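Local coordinates for Baccell_00875 (Bacteroides cellulosilyticus DSM 14838, PDB 5NO8), which probably cleaves L-rhamnose-glucuronic acid linkages as a polysaccharide lyase, removing the rhamnose caps of complex arabinogalactan proteins, at residues 127-132 with 231-236; 138-143 with 222-227. One frame throughout, in Å; residues are numbered along the deposited sequence. Where two conformers were deposited one is given.

Contact 1 of 2, residues 127-132 with 231-236; sequences YSFTNE and ESYSLE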
# COMPACT_ATOMS: atom_id res chain seq x y z
N TYR A 127 -23.84 -12.93 12.56
CA TYR A 127 -24.46 -13.29 11.28
C TYR A 127 -24.57 -14.81 11.27
O TYR A 127 -23.59 -15.51 11.54
CB TYR A 127 -23.60 -12.85 10.09
CG TYR A 127 -23.39 -11.38 9.97
CD1 TYR A 127 -22.51 -10.72 10.80
CD2 TYR A 127 -24.06 -10.63 9.01
CE1 TYR A 127 -22.31 -9.35 10.71
CE2 TYR A 127 -23.86 -9.27 8.90
CZ TYR A 127 -23.00 -8.63 9.77
OH TYR A 127 -22.80 -7.26 9.69
N SER A 128 -25.76 -15.34 11.01
CA SER A 128 -25.88 -16.77 10.84
C SER A 128 -26.49 -17.02 9.48
O SER A 128 -27.46 -16.35 9.11
CB SER A 128 -26.70 -17.39 11.95
OG SER A 128 -27.97 -16.83 11.93
N PHE A 129 -25.92 -17.99 8.78
CA PHE A 129 -26.36 -18.39 7.44
C PHE A 129 -26.85 -19.81 7.58
O PHE A 129 -26.07 -20.70 7.93
CB PHE A 129 -25.20 -18.33 6.46
CG PHE A 129 -24.60 -16.96 6.33
CD1 PHE A 129 -23.70 -16.49 7.27
CD2 PHE A 129 -24.98 -16.13 5.29
CE1 PHE A 129 -23.16 -15.24 7.16
CE2 PHE A 129 -24.45 -14.85 5.19
CZ PHE A 129 -23.55 -14.40 6.13
N THR A 130 -28.14 -20.03 7.32
CA THR A 130 -28.74 -21.35 7.51
C THR A 130 -29.34 -21.87 6.21
O THR A 130 -30.05 -21.14 5.54
CB THR A 130 -29.83 -21.32 8.60
OG1 THR A 130 -29.27 -20.74 9.79
CG2 THR A 130 -30.34 -22.72 8.90
N ASN A 131 -29.07 -23.13 5.89
CA ASN A 131 -29.73 -23.80 4.79
C ASN A 131 -31.08 -24.31 5.28
O ASN A 131 -31.15 -25.32 5.97
CB ASN A 131 -28.89 -24.93 4.24
CG ASN A 131 -29.54 -25.64 3.07
OD1 ASN A 131 -30.56 -25.18 2.53
ND2 ASN A 131 -28.96 -26.74 2.67
N GLU A 132 -32.13 -23.61 4.88
CA GLU A 132 -33.52 -24.01 5.20
C GLU A 132 -34.17 -24.88 4.12
O GLU A 132 -35.37 -25.21 4.19
CB GLU A 132 -34.37 -22.75 5.42
CG GLU A 132 -33.95 -21.94 6.63
CD GLU A 132 -34.22 -22.62 7.96
OE1 GLU A 132 -35.05 -23.56 8.02
OE2 GLU A 132 -33.62 -22.21 8.97
N GLU A 231 -28.26 -26.94 8.54
CA GLU A 231 -26.95 -26.54 9.04
C GLU A 231 -26.73 -25.06 8.87
O GLU A 231 -27.27 -24.45 7.93
CB GLU A 231 -25.82 -27.24 8.31
CG GLU A 231 -25.68 -28.70 8.64
CD GLU A 231 -24.37 -29.31 8.14
OE1 GLU A 231 -24.05 -30.37 8.72
OE2 GLU A 231 -23.68 -28.77 7.20
N SER A 232 -25.93 -24.50 9.77
CA SER A 232 -25.67 -23.09 9.79
C SER A 232 -24.16 -22.85 9.77
O SER A 232 -23.37 -23.76 10.03
CB SER A 232 -26.29 -22.47 11.04
OG SER A 232 -26.46 -21.08 10.87
N TYR A 233 -23.80 -21.64 9.35
CA TYR A 233 -22.47 -21.06 9.56
C TYR A 233 -22.67 -19.74 10.31
O TYR A 233 -23.56 -18.95 9.95
CB TYR A 233 -21.79 -20.81 8.24
CG TYR A 233 -20.39 -20.28 8.43
CD1 TYR A 233 -19.35 -21.14 8.77
CD2 TYR A 233 -20.12 -18.93 8.30
CE1 TYR A 233 -18.05 -20.67 8.97
CE2 TYR A 233 -18.82 -18.44 8.51
CZ TYR A 233 -17.79 -19.33 8.82
OH TYR A 233 -16.51 -18.88 9.03
N SER A 234 -21.86 -19.51 11.34
CA SER A 234 -21.92 -18.28 12.11
C SER A 234 -20.64 -17.46 12.02
O SER A 234 -19.53 -17.98 12.12
CB SER A 234 -22.24 -18.53 13.59
OG SER A 234 -21.63 -19.72 14.04
N LEU A 235 -20.83 -16.17 11.85
CA LEU A 235 -19.75 -15.20 11.87
C LEU A 235 -20.14 -14.17 12.93
O LEU A 235 -21.26 -13.66 12.92
CB LEU A 235 -19.64 -14.54 10.54
CG LEU A 235 -18.75 -13.30 10.43
CD1 LEU A 235 -17.29 -13.70 10.46
CD2 LEU A 235 -19.09 -12.50 9.19
N GLU A 236 -19.19 -13.82 13.79
CA GLU A 236 -19.42 -12.80 14.78
C GLU A 236 -18.21 -11.86 14.80
O GLU A 236 -17.07 -12.29 14.70
CB GLU A 236 -19.62 -13.45 16.15
CG GLU A 236 -19.87 -12.48 17.28
CD GLU A 236 -19.84 -13.15 18.65
OE1 GLU A 236 -20.93 -13.29 19.23
OE2 GLU A 236 -18.74 -13.54 19.13
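Tyr127 and Leu235 lie side by side on one face of an antiparallel pair, pointing the same way, with ring atom CD1 of Tyr127 4.2 Å from methyl CD2 of Leu235. With CG anti to the carbonyl carbon (chi1 -63°), the Tyr127 ring brings its edge, in plane, to the carbonyl oxygen of Leu235; its hydroxyl bonds to Glu125. Phe129 repeats the pose one pair along: its CD1 sits 3.6 Å from Tyr233 O and comes loosely to the Tyr233 ring edge, 4.5 Å from Tyr233 CD2; Pro223 also touches Tyr233. Both pairs are hydrogen-bonded ones, each with two backbone bonds, such as Tyr127 N to Leu235 O at 2.7 Å, nearly straight at 173°. Ser128, Thr130, Ser232 and Ser234 make the other face polar and more exposed. There Ser232, in the conformer given, has OG anti to the backbone N (chi1 -159°) and donates to Phe129 O at 3.0 Å from well above the carbonyl plane; Thr130 OG1 lies 3.0 Å from this OG. Beyond them Asn131 N reaches Glu231 O at 3.0 Å. In that conformer Phe129 O accepts from both Tyr233 N and Ser232 OG, a side-chain bond added to the backbone ladder.

Contact 2 of 2, residues 138-143 with 222-227; sequences SLYDVA and LPDLLL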
# COMPACT_ATOMS: atom_id res chain seq x y z
N SER A 138 -23.94 -25.51 -1.73
CA SER A 138 -22.61 -24.94 -1.63
C SER A 138 -22.73 -23.44 -1.84
O SER A 138 -23.49 -23.00 -2.71
CB SER A 138 -21.67 -25.56 -2.64
OG SER A 138 -21.46 -26.93 -2.38
N LEU A 139 -22.09 -22.65 -1.00
CA LEU A 139 -22.10 -21.20 -1.16
C LEU A 139 -20.69 -20.78 -1.51
O LEU A 139 -19.75 -21.15 -0.81
CB LEU A 139 -22.52 -20.49 0.14
CG LEU A 139 -23.92 -20.87 0.68
CD1 LEU A 139 -24.28 -20.07 1.92
CD2 LEU A 139 -24.97 -20.70 -0.42
N TYR A 140 -20.55 -20.02 -2.59
CA TYR A 140 -19.28 -19.50 -3.01
C TYR A 140 -19.35 -17.97 -3.03
O TYR A 140 -20.42 -17.38 -3.23
CB TYR A 140 -18.97 -20.00 -4.40
CG TYR A 140 -18.76 -21.47 -4.53
CD1 TYR A 140 -17.50 -22.03 -4.32
CD2 TYR A 140 -19.80 -22.33 -4.85
CE1 TYR A 140 -17.29 -23.38 -4.48
CE2 TYR A 140 -19.60 -23.70 -4.99
CZ TYR A 140 -18.33 -24.21 -4.79
OH TYR A 140 -18.09 -25.54 -4.96
N ASP A 141 -18.20 -17.32 -2.85
CA ASP A 141 -18.12 -15.86 -2.88
C ASP A 141 -19.19 -15.24 -1.98
O ASP A 141 -20.02 -14.42 -2.40
CB ASP A 141 -18.20 -15.35 -4.33
CG ASP A 141 -16.84 -15.40 -5.02
OD1 ASP A 141 -16.02 -16.27 -4.62
OD2 ASP A 141 -16.58 -14.54 -5.91
N VAL A 142 -19.13 -15.66 -0.74
CA VAL A 142 -20.01 -15.19 0.32
C VAL A 142 -19.31 -13.98 0.95
O VAL A 142 -18.16 -14.08 1.35
CB VAL A 142 -20.20 -16.26 1.41
CG1 VAL A 142 -21.19 -15.76 2.48
CG2 VAL A 142 -20.64 -17.58 0.80
N ALA A 143 -20.00 -12.84 1.02
CA ALA A 143 -19.37 -11.62 1.55
C ALA A 143 -20.36 -10.70 2.21
O ALA A 143 -21.53 -10.71 1.87
CB ALA A 143 -18.59 -10.89 0.46
N LEU A 222 -16.28 -14.36 3.49
CA LEU A 222 -16.34 -15.52 4.36
C LEU A 222 -15.72 -16.70 3.60
O LEU A 222 -15.55 -16.65 2.36
CB LEU A 222 -17.81 -15.84 4.72
CG LEU A 222 -18.42 -14.95 5.79
CD1 LEU A 222 -18.58 -13.52 5.33
CD2 LEU A 222 -19.77 -15.54 6.25
N PRO A 223 -15.40 -17.79 4.32
CA PRO A 223 -15.03 -19.00 3.61
C PRO A 223 -16.14 -19.47 2.67
O PRO A 223 -17.33 -19.21 2.94
CB PRO A 223 -14.81 -20.03 4.73
CG PRO A 223 -14.63 -19.21 5.97
CD PRO A 223 -15.51 -18.03 5.77
N ASP A 224 -15.77 -20.16 1.60
CA ASP A 224 -16.76 -20.90 0.84
C ASP A 224 -17.33 -21.99 1.76
O ASP A 224 -16.61 -22.55 2.58
CB ASP A 224 -16.17 -21.46 -0.45
CG ASP A 224 -15.80 -20.36 -1.47
OD1 ASP A 224 -16.35 -19.21 -1.51
OD2 ASP A 224 -14.95 -20.67 -2.33
N LEU A 225 -18.63 -22.26 1.63
CA LEU A 225 -19.36 -23.07 2.61
C LEU A 225 -20.08 -24.23 1.91
O LEU A 225 -20.41 -24.16 0.70
CB LEU A 225 -20.41 -22.23 3.37
CG LEU A 225 -19.96 -20.95 4.08
CD1 LEU A 225 -21.11 -20.14 4.64
CD2 LEU A 225 -18.99 -21.34 5.17
N LEU A 226 -20.30 -25.28 2.68
CA LEU A 226 -21.16 -26.38 2.26
C LEU A 226 -22.11 -26.59 3.43
O LEU A 226 -21.64 -26.90 4.53
CB LEU A 226 -20.33 -27.63 1.97
CG LEU A 226 -21.06 -28.89 1.49
CD1 LEU A 226 -21.98 -28.64 0.36
CD2 LEU A 226 -20.07 -29.95 1.06
N LEU A 227 -23.42 -26.40 3.21
CA LEU A 227 -24.39 -26.49 4.28
C LEU A 227 -25.41 -27.55 3.96
O LEU A 227 -26.11 -27.45 2.97
CB LEU A 227 -25.09 -25.16 4.52
CG LEU A 227 -24.21 -24.01 4.96
CD1 LEU A 227 -25.06 -22.76 5.04
CD2 LEU A 227 -23.53 -24.34 6.28
O HOH W 1 -15.42 -18.87 -4.44
O HOH W 2 -16.79 -17.08 0.05
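Val142 and Leu222 meet where the chain turns a corner at Asp141: methyl CG1 of Val142 lies 4.0 Å from CD2 of Leu222, the two side chains crossing at a slant. A chi1 of -177° turns CG1, rather than CG2, to the leucine, and Leu222 N donates to Val142 O at 2.9 Å. CD1 of Leu139 touches CD1 of Leu225 and CD1 of Leu227, each 4.2 Å away. Its backbone forms the antiparallel hydrogen-bonded pair with Leu225, through which the short strand 225-227 pairs with strand 137-145 of a mixed sheet; Phe77 and Val79 of strand 75-81 also touch Leu139. Asp224, just ahead of that short strand, bends its carboxylate back over the corner. Its OD1 takes Asp141 N at 3.0 Å on the syn side, 29° out of plane, and also accepts from a water that bridges Val142 N and Leu222 O. OD2 comes to the edge of the Tyr140 ring, 3.5 Å from CD1, the ring and carboxylate planes 66° apart. A second water donates to Asp224 OD2 and Asp141 OD1. Tyr663 OH also hydrogen-bonds Asp141 OD1, and a salt bridge from Lys664 to Asp141 OD2 may ease the like charges.

Contacts 1 and 2 lie about 10 Å apart between centres and belong to two different beta sheets: 127-132 with 231-236 pairs central strands of the eight-stranded antiparallel sheet, and 138-143 with 222-227 lies in the neighbouring mixed sheet. Contact 2 is nested inside the loop closed by contact 1: strand 122-131 is followed, after a short loop, by 137-145, and 225-227 likewise by 232-242. The sheets meet through side chains: Phe129 packs on Leu222, and Tyr233 on Pro223 and Leu225. Asn131 ND2 probably donates to Leu227 O, 3.0 Å away. The chain thus passes from one sheet to the other twice, close together, tying the two sheets together.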